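Local coordinates for aminoacyl-tRNA synthetase-interacting multifunctional protein p43 (Plasmodium vivax, PDB 6IPA), which probably binds tRNA through this C-terminal EMAP II-like domain, which contains an OB-fold tRNA-binding module, and is thought to act in aminoacyl-tRNA synthetase assembly or tRNA import, at residues P171-K176 against A180-A185. Sequence-based numbering, arbitrary orientation.
Sequences PHLLVK and AHYKDA
Two acceptors from the turn after the neighbouring strand grip the ammonium group of Lys176: its NZ donates to Lys183 O at 2.9 Å and makes a weak, salt-bridged hydrogen bond to Asp184 OD1 at 3.1 Å. This beta hairpin of the EMAP II-like domain, formed by strands 173-176 and 179-182, illustrates how a lysine can span from one strand to the turn that follows its partner, here a type II' turn from Tyr182 to Ala185. The NZ sits above the carbonyl plane of Lys183 rather than on a lone pair. A bend at chi3 (-83°) turns the Lys176 chain across His181 at about a right angle, laying CE over one face of the imidazole, 4.0 Å from its centroid, as a CH-pi contact.

In the backbone, Leu174 and His181 form an antiparallel hydrogen-bonded pair; His181 N reaches Leu174 O at 2.7 Å, and Leu174 N returns to His181 O. A third backbone bond, Lys183 N to His172 O, continues the ladder into the turn. Leu173 and Tyr182 share the other face of the sheet with Val175 and Ala180, and there Leu173 meets Phe166 and Tyr182 meets Ile169 of helix 165-169. Leu173 CD2 meets the Tyr182 ring at its edge, 3.9 Å from CD1. Lys183, whose NZ is salt-bridged to Asp41, runs alongside His172 and sets CE over the imidazole face, 15° off the ring normal.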
loop_
_atom_site.group_PDB
_atom_site.type_symbol
_atom_site.label_atom_id
_atom_site.label_comp_id
_atom_site.label_asym_id
_atom_site.label_seq_id
_atom_site.Cartn_x
_atom_site.Cartn_y
_atom_site.Cartn_z
ATOM N N PRO A 171 9.101 7.606 7.599
ATOM C CA PRO A 171 9.122 9.075 7.847
ATOM C C PRO A 171 9.470 9.930 6.646
ATOM O O PRO A 171 9.226 11.111 6.654
ATOM C CB PRO A 171 10.193 9.241 8.926
ATOM C CG PRO A 171 10.357 7.873 9.522
ATOM C CD PRO A 171 10.144 6.918 8.377
ATOM N N HIS A 172 10.056 9.337 5.618
ATOM C CA HIS A 172 10.395 10.048 4.422
ATOM C C HIS A 172 9.385 9.809 3.327
ATOM O O HIS A 172 9.550 10.334 2.239
ATOM C CB HIS A 172 11.764 9.556 3.941
ATOM C CG HIS A 172 12.845 9.666 4.969
ATOM N ND1 HIS A 172 13.291 10.879 5.454
ATOM C CD2 HIS A 172 13.575 8.716 5.599
ATOM C CE1 HIS A 172 14.240 10.671 6.349
ATOM N NE2 HIS A 172 14.425 9.366 6.465
ATOM N N LEU A 173 8.344 9.008 3.603
ATOM C CA LEU A 173 7.218 8.800 2.649
ATOM C C LEU A 173 6.039 9.818 2.786
ATOM O O LEU A 173 5.196 9.709 3.711
ATOM C CB LEU A 173 6.673 7.364 2.789
ATOM C CG LEU A 173 7.615 6.195 2.481
ATOM C CD1 LEU A 173 6.870 4.898 2.647
ATOM C CD2 LEU A 173 8.176 6.243 1.096
ATOM N N LEU A 174 5.946 10.746 1.823
ATOM C CA LEU A 174 5.018 11.878 1.894
ATOM C C LEU A 174 4.243 12.062 0.600
ATOM O O LEU A 174 4.708 11.678 -0.492
ATOM C CB LEU A 174 5.774 13.201 2.176
ATOM C CG LEU A 174 6.618 13.274 3.469
ATOM C CD1 LEU A 174 7.340 14.608 3.528
ATOM C CD2 LEU A 174 5.777 13.066 4.739
ATOM N N VAL A 175 3.056 12.660 0.706
ATOM C CA VAL A 175 2.434 13.206 -0.498
ATOM C C VAL A 175 2.743 14.684 -0.497
ATOM O O VAL A 175 2.503 15.352 0.510
ATOM C CB VAL A 175 0.904 12.921 -0.607
ATOM C CG1 VAL A 175 0.634 11.435 -0.470
ATOM C CG2 VAL A 175 0.131 13.651 0.452
ATOM N N LYS A 176 3.346 15.163 -1.591
ATOM C CA LYS A 176 3.628 16.577 -1.767
ATOM C C LYS A 176 2.985 16.997 -3.073
ATOM O O LYS A 176 3.211 16.345 -4.101
ATOM C CB LYS A 176 5.135 16.849 -1.761
ATOM C CG LYS A 176 5.783 16.488 -0.425
ATOM C CD LYS A 176 7.277 16.839 -0.294
ATOM C CE LYS A 176 8.217 15.801 -0.897
ATOM N NZ LYS A 176 9.675 16.028 -0.565
ATOM N N ALA A 180 2.768 11.142 -4.568
ATOM C CA ALA A 180 3.507 10.377 -3.579
ATOM C C ALA A 180 5.009 10.440 -3.844
ATOM O O ALA A 180 5.436 10.236 -4.993
ATOM C CB ALA A 180 3.050 8.922 -3.612
ATOM N N HIS A 181 5.787 10.638 -2.776
ATOM C CA HIS A 181 7.280 10.706 -2.822
ATOM C C HIS A 181 8.006 9.810 -1.820
ATOM O O HIS A 181 7.630 9.758 -0.642
ATOM C CB HIS A 181 7.778 12.118 -2.485
ATOM C CG HIS A 181 7.397 13.151 -3.488
ATOM N ND1 HIS A 181 6.079 13.428 -3.826
ATOM C CD2 HIS A 181 8.163 13.986 -4.230
ATOM C CE1 HIS A 181 6.059 14.391 -4.736
ATOM N NE2 HIS A 181 7.311 14.755 -4.990
ATOM N N TYR A 182 9.091 9.162 -2.278
ATOM C CA TYR A 182 10.162 8.764 -1.350
ATOM C C TYR A 182 11.131 9.951 -1.321
ATOM O O TYR A 182 11.718 10.295 -2.327
ATOM C CB TYR A 182 10.846 7.442 -1.773
ATOM C CG TYR A 182 12.075 7.120 -0.941
ATOM C CD1 TYR A 182 11.951 6.613 0.326
ATOM C CD2 TYR A 182 13.357 7.358 -1.429
ATOM C CE1 TYR A 182 13.054 6.358 1.100
ATOM C CE2 TYR A 182 14.471 7.109 -0.661
ATOM C CZ TYR A 182 14.319 6.607 0.612
ATOM O OH TYR A 182 15.424 6.329 1.418
ATOM N N LYS A 183 11.253 10.604 -0.212
ATOM C CA LYS A 183 12.121 11.746 -0.145
ATOM C C LYS A 183 11.727 12.767 -1.175
ATOM O O LYS A 183 10.679 13.315 -1.084
ATOM C CB LYS A 183 13.572 11.359 -0.190
ATOM C CG LYS A 183 13.956 10.557 1.009
ATOM C CD LYS A 183 15.391 10.164 1.035
ATOM C CE LYS A 183 15.687 9.555 2.353
ATOM N NZ LYS A 183 16.468 8.335 2.169
ATOM N N ASP A 184 12.611 13.120 -2.079
ATOM C CA ASP A 184 12.276 14.041 -3.137
ATOM C C ASP A 184 11.968 13.376 -4.454
ATOM O O ASP A 184 11.803 14.031 -5.424
ATOM C CB ASP A 184 13.433 14.956 -3.359
ATOM C CG ASP A 184 13.514 16.014 -2.356
ATOM O OD1 ASP A 184 12.532 16.337 -1.754
ATOM O OD2 ASP A 184 14.564 16.576 -2.162
ATOM N N ALA A 185 11.902 12.069 -4.464
ATOM C CA ALA A 185 11.737 11.285 -5.663
ATOM C C ALA A 185 10.341 10.697 -5.726
ATOM O O ALA A 185 9.975 9.910 -4.881
ATOM C CB ALA A 185 12.767 10.150 -5.678
#